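Local coordinates for protein excinuclease ABC, subunit A. (Deinococcus radiodurans, PDB 2VF7) that binds DNA and zinc, binds and hydrolyses ATP, and probably helps recognise damaged DNA as a UvrA-family member of the ABC superfamily, at residues Q17-R22 / D84-D89; Q23-D28 / K49-F54; D223-V228 / M252-S257. The protein carries 1 engineered substitution. One frame throughout, in Å; residues are numbered along the deposited sequence.

Interaction 1: residues Q17-R22 / D84-D89; sequences QVRGAR and DVDAID
Antiparallel strand pairing, closed at one end by a salt-bridge network, joins 17-22 to 84-89 at the edge of a three-stranded sheet, strand 87-89 beside the central strand 15-21. In the hydrogen-bonded pairs, Q17 N donates to D89 O and R19 N meets A87 O almost head-on, both at 2.9 Å. Between them V18 and I88 make a non-hydrogen-bonded pair; their CG2 methyls lie side by side at 4.0 Å, on the face covered by helix 49-69. A classic beta bulge follows, D86 and A87 both facing R19. The D86 carboxylate lies near R19 and R22: with R19 NH1 its OD2 forms a long salt bridge, well out of the guanidinium plane, charge alone acting. R22 makes closer contacts: its CG sits between backbone N and carbonyl carbon (chi1 65°) and the chain bends at chi2, bringing NE 3.0 Å from D84 OD1 and NH2 into a nearly straight bond (171°) of 3.1 Å with D86 OD1; OD1 is in the guanidinium plane, NH2 above the carboxylate's. NH1 pairs mainly with D28. With an alanine here, D84 would probably lose its cation, D86 its closer one, and D28 its mate. A water bridges Q17 O and D89 OD2.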
loop_
_atom_site.group_PDB
_atom_site.type_symbol
_atom_site.label_atom_id
_atom_site.label_comp_id
_atom_site.label_asym_id
_atom_site.label_seq_id
_atom_site.Cartn_x
_atom_site.Cartn_y
_atom_site.Cartn_z
ATOM N N GLN A 17 -14.316 8.980 -22.825
ATOM C CA GLN A 17 -14.582 8.183 -24.016
ATOM C C GLN A 17 -14.077 6.762 -23.811
ATOM O O GLN A 17 -12.913 6.552 -23.478
ATOM C CB GLN A 17 -13.972 8.825 -25.264
ATOM C CG GLN A 17 -14.293 8.076 -26.580
ATOM C CD GLN A 17 -15.800 8.022 -26.903
ATOM O OE1 GLN A 17 -16.445 9.063 -27.060
ATOM N NE2 GLN A 17 -16.353 6.805 -27.024
ATOM N N VAL A 18 -14.976 5.802 -24.004
ATOM C CA VAL A 18 -14.715 4.390 -23.750
ATOM C C VAL A 18 -14.861 3.612 -25.047
ATOM O O VAL A 18 -15.860 3.756 -25.771
ATOM C CB VAL A 18 -15.699 3.837 -22.702
ATOM C CG1 VAL A 18 -15.676 2.293 -22.638
ATOM C CG2 VAL A 18 -15.441 4.465 -21.330
ATOM N N ARG A 19 -13.859 2.793 -25.332
ATOM C CA ARG A 19 -13.825 2.003 -26.544
ATOM C C ARG A 19 -13.400 0.556 -26.286
ATOM O O ARG A 19 -12.422 0.311 -25.574
ATOM C CB ARG A 19 -12.850 2.643 -27.518
ATOM C CG ARG A 19 -12.805 1.983 -28.866
ATOM C CD ARG A 19 -11.985 2.823 -29.825
ATOM N NE ARG A 19 -10.548 2.836 -29.534
ATOM C CZ ARG A 19 -9.726 1.823 -29.804
ATOM N NH1 ARG A 19 -10.206 0.697 -30.329
ATOM N NH2 ARG A 19 -8.433 1.922 -29.527
ATOM N N GLY A 20 -14.129 -0.390 -26.877
ATOM C CA GLY A 20 -13.748 -1.805 -26.827
ATOM C C GLY A 20 -13.895 -2.471 -25.469
ATOM O O GLY A 20 -13.121 -3.343 -25.118
ATOM N N ALA A 21 -14.903 -2.064 -24.711
ATOM C CA ALA A 21 -15.136 -2.630 -23.379
ATOM C C ALA A 21 -15.848 -3.974 -23.501
ATOM O O ALA A 21 -16.986 -4.040 -23.970
ATOM C CB ALA A 21 -15.958 -1.641 -22.516
ATOM N N ARG A 22 -15.170 -5.050 -23.116
ATOM C CA ARG A 22 -15.818 -6.358 -23.114
ATOM C C ARG A 22 -15.700 -7.144 -21.781
ATOM O O ARG A 22 -15.596 -8.364 -21.767
ATOM C CB ARG A 22 -15.415 -7.172 -24.364
ATOM C CG ARG A 22 -13.968 -7.537 -24.420
ATOM C CD ARG A 22 -13.383 -7.636 -25.819
ATOM N NE ARG A 22 -11.978 -7.268 -25.683
ATOM C CZ ARG A 22 -11.421 -6.188 -26.213
ATOM N NH1 ARG A 22 -12.118 -5.398 -27.014
ATOM N NH2 ARG A 22 -10.142 -5.925 -25.971
ATOM N N ASP A 84 -10.943 -5.638 -19.163
ATOM C CA ASP A 84 -10.843 -5.944 -20.580
ATOM C C ASP A 84 -11.402 -4.766 -21.355
ATOM O O ASP A 84 -12.607 -4.604 -21.469
ATOM C CB ASP A 84 -11.597 -7.232 -20.904
ATOM C CG ASP A 84 -11.114 -7.893 -22.188
ATOM O OD1 ASP A 84 -10.578 -7.193 -23.076
ATOM O OD2 ASP A 84 -11.282 -9.125 -22.313
ATOM N N VAL A 85 -10.512 -3.924 -21.862
ATOM C CA VAL A 85 -10.910 -2.687 -22.550
ATOM C C VAL A 85 -9.781 -2.145 -23.460
ATOM O O VAL A 85 -8.618 -2.103 -23.061
ATOM C CB VAL A 85 -11.443 -1.626 -21.524
ATOM C CG1 VAL A 85 -10.343 -1.187 -20.553
ATOM C CG2 VAL A 85 -12.118 -0.450 -22.226
ATOM N N ASP A 86 -10.129 -1.754 -24.688
ATOM C CA ASP A 86 -9.146 -1.229 -25.646
ATOM C C ASP A 86 -8.559 0.133 -25.247
ATOM O O ASP A 86 -7.348 0.288 -25.234
ATOM C CB ASP A 86 -9.738 -1.143 -27.064
ATOM C CG ASP A 86 -9.880 -2.493 -27.719
ATOM O OD1 ASP A 86 -9.113 -3.394 -27.328
ATOM O OD2 ASP A 86 -10.745 -2.656 -28.623
ATOM N N ALA A 87 -9.422 1.105 -24.943
ATOM C CA ALA A 87 -8.998 2.466 -24.585
ATOM C C ALA A 87 -10.061 3.214 -23.775
ATOM O O ALA A 87 -11.261 3.072 -24.033
ATOM C CB ALA A 87 -8.671 3.251 -25.842
ATOM N N ILE A 88 -9.614 3.988 -22.784
ATOM C CA ILE A 88 -10.450 4.988 -22.094
ATOM C C ILE A 88 -9.672 6.300 -22.015
ATOM O O ILE A 88 -8.554 6.330 -21.493
ATOM C CB ILE A 88 -10.875 4.580 -20.652
ATOM C CG1 ILE A 88 -11.533 3.199 -20.615
ATOM C CG2 ILE A 88 -11.844 5.618 -20.093
ATOM C CD1 ILE A 88 -11.785 2.633 -19.201
ATOM N N ASP A 89 -10.269 7.368 -22.529
ATOM C CA ASP A 89 -9.663 8.688 -22.568
ATOM C C ASP A 89 -10.499 9.689 -21.770
ATOM O O ASP A 89 -11.717 9.629 -21.788
ATOM C CB ASP A 89 -9.568 9.171 -24.020
ATOM C CG ASP A 89 -8.745 8.233 -24.912
ATOM O OD1 ASP A 89 -7.696 7.693 -24.462
ATOM O OD2 ASP A 89 -9.147 8.043 -26.083
HETATM O O HOH W 1 -11.016 6.149 -26.127
#

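Interaction 2: residues Q23-D28 / K49-F54. With ADP (adenosine-5'-diphosphate), chain E.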
loop_
_atom_site.group_PDB
_atom_site.type_symbol
_atom_site.label_atom_id
_atom_site.label_comp_id
_atom_site.label_asym_id
_atom_site.label_seq_id
_atom_site.Cartn_x
_atom_site.Cartn_y
_atom_site.Cartn_z
ATOM N N GLN A 23 -15.784 -6.420 -20.662
ATOM C CA GLN A 23 -15.741 -7.002 -19.326
ATOM C C GLN A 23 -16.993 -7.800 -19.077
ATOM O O GLN A 23 -18.077 -7.304 -19.278
ATOM C CB GLN A 23 -15.615 -5.900 -18.274
ATOM C CG GLN A 23 -15.343 -6.392 -16.863
ATOM C CD GLN A 23 -13.936 -6.874 -16.713
ATOM O OE1 GLN A 23 -13.080 -6.582 -17.550
ATOM N NE2 GLN A 23 -13.677 -7.635 -15.656
ATOM N N HIS A 24 -16.832 -9.041 -18.631
ATOM C CA HIS A 24 -17.933 -10.004 -18.504
ATOM C C HIS A 24 -18.801 -10.042 -19.761
ATOM O O HIS A 24 -18.328 -10.466 -20.842
ATOM C CB HIS A 24 -18.751 -9.765 -17.238
ATOM C CG HIS A 24 -17.914 -9.445 -16.046
ATOM N ND1 HIS A 24 -18.232 -8.435 -15.167
ATOM C CD2 HIS A 24 -16.751 -9.982 -15.606
ATOM C CE1 HIS A 24 -17.295 -8.362 -14.231
ATOM N NE2 HIS A 24 -16.389 -9.294 -14.474
ATOM N N ASN A 25 -20.043 -9.599 -19.659
ATOM C CA ASN A 25 -20.936 -9.746 -20.793
ATOM C C ASN A 25 -21.015 -8.497 -21.682
ATOM O O ASN A 25 -21.841 -8.422 -22.575
ATOM C CB ASN A 25 -22.317 -10.204 -20.330
ATOM C CG ASN A 25 -23.043 -9.152 -19.538
ATOM O OD1 ASN A 25 -22.450 -8.470 -18.694
ATOM N ND2 ASN A 25 -24.341 -9.011 -19.798
ATOM N N LEU A 26 -20.153 -7.518 -21.447
ATOM C CA LEU A 26 -20.150 -6.339 -22.297
ATOM C C LEU A 26 -19.782 -6.810 -23.707
ATOM O O LEU A 26 -18.943 -7.696 -23.871
ATOM C CB LEU A 26 -19.183 -5.290 -21.750
ATOM C CG LEU A 26 -19.607 -4.279 -20.666
ATOM C CD1 LEU A 26 -20.937 -4.551 -19.995
ATOM C CD2 LEU A 26 -18.531 -4.109 -19.630
ATOM N N LYS A 27 -20.443 -6.260 -24.716
ATOM C CA LYS A 27 -20.265 -6.735 -26.083
ATOM C C LYS A 27 -19.255 -5.908 -26.853
ATOM O O LYS A 27 -19.538 -5.481 -27.964
ATOM C CB LYS A 27 -21.600 -6.708 -26.845
ATOM C CG LYS A 27 -22.745 -7.507 -26.227
ATOM C CD LYS A 27 -22.578 -8.981 -26.432
ATOM C CE LYS A 27 -23.588 -9.764 -25.606
ATOM N NZ LYS A 27 -23.575 -11.193 -26.030
ATOM N N ASP A 28 -18.083 -5.658 -26.284
ATOM C CA ASP A 28 -17.072 -4.884 -27.019
ATOM C C ASP A 28 -17.699 -3.543 -27.401
ATOM O O ASP A 28 -17.808 -3.221 -28.583
ATOM C CB ASP A 28 -16.665 -5.654 -28.283
ATOM C CG ASP A 28 -15.288 -5.278 -28.802
ATOM O OD1 ASP A 28 -15.036 -5.502 -30.002
ATOM O OD2 ASP A 28 -14.448 -4.785 -28.022
ATOM N N LYS A 49 -24.570 -3.264 -16.006
ATOM C CA LYS A 49 -24.411 -1.906 -15.436
ATOM C C LYS A 49 -23.162 -1.767 -14.551
ATOM O O LYS A 49 -22.428 -0.772 -14.646
ATOM C CB LYS A 49 -25.617 -1.533 -14.586
ATOM C CG LYS A 49 -26.973 -1.560 -15.253
ATOM C CD LYS A 49 -27.965 -0.806 -14.354
ATOM C CE LYS A 49 -28.342 -1.579 -13.106
ATOM N NZ LYS A 49 -28.820 -2.948 -13.512
ATOM N N SER A 50 -22.937 -2.751 -13.678
ATOM C CA SER A 50 -21.761 -2.774 -12.814
ATOM C C SER A 50 -20.515 -3.160 -13.541
ATOM O O SER A 50 -19.477 -2.560 -13.301
ATOM C CB SER A 50 -21.955 -3.717 -11.644
ATOM O OG SER A 50 -22.819 -3.103 -10.704
ATOM N N SER A 51 -20.580 -4.170 -14.410
ATOM C CA SER A 51 -19.421 -4.505 -15.244
ATOM C C SER A 51 -18.829 -3.256 -15.932
ATOM O O SER A 51 -17.631 -3.189 -16.148
ATOM C CB SER A 51 -19.777 -5.562 -16.283
ATOM O OG SER A 51 -20.035 -6.812 -15.678
ATOM N N LEU A 52 -19.679 -2.272 -16.231
ATOM C CA LEU A 52 -19.296 -0.982 -16.843
ATOM C C LEU A 52 -18.828 0.082 -15.830
ATOM O O LEU A 52 -17.653 0.467 -15.837
ATOM C CB LEU A 52 -20.428 -0.445 -17.726
ATOM C CG LEU A 52 -20.168 0.754 -18.648
ATOM C CD1 LEU A 52 -18.902 0.601 -19.465
ATOM C CD2 LEU A 52 -21.360 0.952 -19.552
ATOM N N ALA A 53 -19.713 0.529 -14.941
ATOM C CA ALA A 53 -19.341 1.580 -13.979
ATOM C C ALA A 53 -18.225 1.159 -13.035
ATOM O O ALA A 53 -17.325 1.944 -12.763
ATOM C CB ALA A 53 -20.574 2.098 -13.185
ATOM N N PHE A 54 -18.275 -0.068 -12.525
ATOM C CA PHE A 54 -17.265 -0.526 -11.568
ATOM C C PHE A 54 -16.195 -1.379 -12.195
ATOM O O PHE A 54 -15.015 -1.144 -11.959
ATOM C CB PHE A 54 -17.911 -1.312 -10.409
ATOM C CG PHE A 54 -18.655 -0.451 -9.430
ATOM C CD1 PHE A 54 -19.983 -0.109 -9.651
ATOM C CD2 PHE A 54 -18.029 0.030 -8.283
ATOM C CE1 PHE A 54 -20.666 0.694 -8.750
ATOM C CE2 PHE A 54 -18.730 0.846 -7.373
ATOM C CZ PHE A 54 -20.026 1.160 -7.609
HETATM P PB ADP E . -25.901 -5.375 -13.353
HETATM O O1B ADP E . -26.917 -4.650 -14.188
HETATM O O2B ADP E . -26.487 -6.455 -12.492
HETATM O O3B ADP E . -25.012 -4.423 -12.574
HETATM P PA ADP E . -23.736 -7.071 -13.860
HETATM O O1A ADP E . -23.905 -7.327 -12.361
HETATM O O2A ADP E . -22.443 -6.512 -14.355
HETATM O O3A ADP E . -24.937 -6.153 -14.396
HETATM O "O5'" ADP E . -23.898 -8.500 -14.581
HETATM C "C5'" ADP E . -23.414 -8.818 -15.888
HETATM C "C4'" ADP E . -22.618 -10.109 -15.802
HETATM O "O4'" ADP E . -21.412 -9.847 -15.074
HETATM C "C3'" ADP E . -23.312 -11.256 -15.068
HETATM O "O3'" ADP E . -23.065 -12.519 -15.736
HETATM C "C2'" ADP E . -22.653 -11.210 -13.697
HETATM O "O2'" ADP E . -22.727 -12.440 -12.982
HETATM C "C1'" ADP E . -21.224 -10.807 -14.039
HETATM N N9 ADP E . -20.510 -10.151 -12.925
HETATM C C8 ADP E . -20.871 -8.988 -12.342
HETATM N N7 ADP E . -20.042 -8.633 -11.342
HETATM C C5 ADP E . -19.106 -9.600 -11.290
HETATM C C6 ADP E . -17.897 -9.827 -10.481
HETATM N N6 ADP E . -17.557 -8.950 -9.499
HETATM N N1 ADP E . -17.179 -10.934 -10.736
HETATM C C2 ADP E . -17.509 -11.819 -11.705
HETATM N N3 ADP E . -18.585 -11.668 -12.488
HETATM C C4 ADP E . -19.406 -10.590 -12.334
#
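The P-loop (Walker A) helix of the first nucleotide site meets the loop 23-28 here, with ADP bound between them. Q23 to L26 form a type II' beta turn that presents H24 to the start of helix 49-69. The link across is a hydrogen bond at the edge of the imidazole, H24 ND1 to S51 OG, whose 2.5 Å is shorter than expected and should be read with caution. With CG anti to the carbonyl carbon (chi1 -41°), the ring of H24 is brought alongside the nucleotide: ADP C4 lies 3.6 Å above one face, offset toward the rim, and Q23 CG covers the centre of the opposite face. Deeper in, L26 CD2 packs in van der Waals contact against the S51 backbone, 3.7 Å from S51 O, and against S51 CB. The helix start grips the phosphates. K49 NZ reaches ADP O1B at 2.6 Å, its chain bent at chi3 and chi4 to fold back on the beta-phosphate, and S50 N donates to ADP O3B at 2.9 Å. On the alpha-phosphate, ADP O2A takes two bonds from one residue, from S51 N at 3.0 Å and from S51 OG at 2.8 Å. S51 OG would then accept from H24 ND1 while donating to ADP O2A, which would probably link the loop to the nucleotide and polarise the S51 hydroxyl toward ADP O2A.

Interaction 3: residues D223-V228 / M252-S257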
loop_
_atom_site.group_PDB
_atom_site.type_symbol
_atom_site.label_atom_id
_atom_site.label_comp_id
_atom_site.label_asym_id
_atom_site.label_seq_id
_atom_site.Cartn_x
_atom_site.Cartn_y
_atom_site.Cartn_z
ATOM N N ASP A 223 5.039 -19.057 32.868
ATOM C CA ASP A 223 5.502 -18.121 31.819
ATOM C C ASP A 223 6.743 -18.659 31.116
ATOM O O ASP A 223 7.210 -18.112 30.102
ATOM C CB ASP A 223 5.876 -16.778 32.442
ATOM C CG ASP A 223 4.667 -15.921 32.793
ATOM O OD1 ASP A 223 4.728 -15.246 33.838
ATOM O OD2 ASP A 223 3.675 -15.904 32.028
ATOM N N GLU A 224 7.300 -19.702 31.719
ATOM C CA GLU A 224 8.460 -20.396 31.227
ATOM C C GLU A 224 8.182 -21.013 29.871
ATOM O O GLU A 224 7.083 -21.526 29.604
ATOM C CB GLU A 224 8.875 -21.486 32.224
ATOM C CG GLU A 224 9.606 -20.964 33.483
ATOM C CD GLU A 224 10.011 -22.086 34.447
ATOM O OE1 GLU A 224 10.038 -23.274 34.044
ATOM O OE2 GLU A 224 10.314 -21.777 35.613
ATOM N N GLN A 225 9.194 -20.930 29.009
ATOM C CA GLN A 225 9.123 -21.470 27.662
ATOM C C GLN A 225 10.403 -22.209 27.292
ATOM O O GLN A 225 11.088 -21.785 26.357
ATOM C CB GLN A 225 8.933 -20.340 26.647
ATOM C CG GLN A 225 7.784 -19.421 26.923
ATOM C CD GLN A 225 7.365 -18.687 25.685
ATOM O OE1 GLN A 225 7.682 -17.503 25.520
ATOM N NE2 GLN A 225 6.655 -19.383 24.789
ATOM N N PRO A 226 10.715 -23.327 27.993
ATOM C CA PRO A 226 11.935 -24.084 27.700
ATOM C C PRO A 226 11.952 -24.655 26.278
ATOM O O PRO A 226 10.891 -24.934 25.701
ATOM C CB PRO A 226 11.909 -25.202 28.750
ATOM C CG PRO A 226 10.503 -25.374 29.063
ATOM C CD PRO A 226 9.954 -23.977 29.075
ATOM N N VAL A 227 13.160 -24.788 25.733
ATOM C CA VAL A 227 13.423 -25.270 24.374
ATOM C C VAL A 227 14.123 -26.615 24.477
ATOM O O VAL A 227 15.247 -26.681 24.973
ATOM C CB VAL A 227 14.334 -24.294 23.593
ATOM C CG1 VAL A 227 14.753 -24.891 22.254
ATOM C CG2 VAL A 227 13.626 -22.980 23.355
ATOM N N VAL A 228 13.464 -27.679 23.999
ATOM C CA VAL A 228 13.903 -29.072 24.238
ATOM C C VAL A 228 13.833 -29.961 22.991
ATOM O O VAL A 228 12.963 -29.752 22.141
ATOM C CB VAL A 228 13.087 -29.754 25.405
ATOM C CG1 VAL A 228 13.108 -28.889 26.657
ATOM C CG2 VAL A 228 11.647 -30.056 24.995
ATOM N N MET A 252 13.695 -29.089 17.608
ATOM C CA MET A 252 13.716 -28.453 18.920
ATOM C C MET A 252 12.387 -27.781 19.109
ATOM O O MET A 252 12.019 -26.920 18.308
ATOM C CB MET A 252 14.820 -27.390 19.019
ATOM C CG MET A 252 16.237 -27.891 18.758
ATOM S SD MET A 252 16.842 -29.060 19.999
ATOM C CE MET A 252 16.412 -28.249 21.543
ATOM N N GLY A 253 11.682 -28.150 20.185
ATOM C CA GLY A 253 10.342 -27.621 20.437
ATOM C C GLY A 253 10.368 -26.579 21.530
ATOM O O GLY A 253 11.234 -26.639 22.404
ATOM N N THR A 254 9.395 -25.659 21.513
ATOM C CA THR A 254 9.286 -24.594 22.524
ATOM C C THR A 254 7.993 -24.711 23.311
ATOM O O THR A 254 6.888 -24.700 22.749
ATOM C CB THR A 254 9.406 -23.169 21.887
ATOM O OG1 THR A 254 10.548 -23.129 21.013
ATOM C CG2 THR A 254 9.571 -22.086 22.959
ATOM N N PHE A 255 8.114 -24.823 24.621
ATOM C CA PHE A 255 6.924 -24.972 25.459
ATOM C C PHE A 255 6.098 -23.689 25.493
ATOM O O PHE A 255 6.634 -22.592 25.464
ATOM C CB PHE A 255 7.305 -25.384 26.881
ATOM C CG PHE A 255 6.124 -25.683 27.755
ATOM C CD1 PHE A 255 5.328 -26.802 27.512
ATOM C CD2 PHE A 255 5.795 -24.834 28.809
ATOM C CE1 PHE A 255 4.206 -27.074 28.314
ATOM C CE2 PHE A 255 4.681 -25.085 29.614
ATOM C CZ PHE A 255 3.885 -26.214 29.372
ATOM N N SER A 256 4.787 -23.839 25.488
ATOM C CA SER A 256 3.897 -22.740 25.787
ATOM C C SER A 256 2.803 -23.257 26.699
ATOM O O SER A 256 2.137 -24.246 26.386
ATOM C CB SER A 256 3.293 -22.142 24.531
ATOM O OG SER A 256 1.919 -21.918 24.773
ATOM N N SER A 257 2.624 -22.606 27.843
ATOM C CA SER A 257 1.609 -23.042 28.803
ATOM C C SER A 257 0.208 -22.882 28.216
ATOM O O SER A 257 0.037 -22.188 27.222
ATOM C CB SER A 257 1.739 -22.266 30.100
ATOM O OG SER A 257 1.475 -20.900 29.875
HETATM O O HOH W 2 4.394 -20.393 28.997
#
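The F255 ring has E224 O at its edge, in the ring plane and 3.6 Å from F255 CD2, while P226 CD approaches the side chain obliquely and sits 3.7 Å from F255 CB. W218 stacks on the same ring, and Q193 and L197 of helix 187-199 also touch F255, which is buried although much of the surrounding surface is exposed. CG anti to the backbone N (chi1 -174°) brings the ring alongside P226, with its CD2 edge at E224 O. The setting is a two-stranded antiparallel sheet, strands 227-230 and 251-254, within the UvrA DNA-binding domain.

In the sheet proper, V228 and G253 form a hydrogen-bonded pair, V228 N to G253 O at 2.9 Å and G253 N to V228 O at 2.8 Å. V227 and T254 are the adjoining non-hydrogen-bonded pair. V228 faces helix 187-199, whereas V227 and T254 lie on the exposed face. There M252 bends at chi2 and chi3, so that its CE methyl curls back over the partner strand and comes 3.8 Å from V227 CG1, the two side chains crossing at about a right angle.

Beyond the last pair the chains stay together through isolated hydrogen bonds. F255 N donates to P226 O in a nearly straight bond (173°), proline offering its carbonyl although it has no N-H to give. Q225 then bridges by its side chain: with its chain extended beyond CG, the amide lies alongside the other segment and NE2 donates to F255 O at 3.3 Å, close to both the amide and the carbonyl planes. S257, the N-cap of helix 258-268, closes this end through a water that donates to E224 O and accepts from S257 N, 3.1 Å from that nitrogen.

Interactions 1 and 2 are neighbours, their centres about 10 Å apart, and share elements: helix 49-69, whose first turn belongs to interaction 2, also covers the apolar face of interaction 1, and the loop 23-28 follows strand 15-21 after R22. They touch through the R22–D28 salt bridge and a probable hydrogen bond from D84 N to Q23 OE1. Both are partly buried, but interaction 1 combines strand pairing with charge, whereas interaction 2 centres on the diphosphate of ADP and the H24–S51 pair. Interaction 3 is a surface contact in the DNA-binding domain, about 59 Å from interaction 1 between centres. It too pairs antiparallel strands, yet relies on an aromatic side chain and an amide instead of salt bridges.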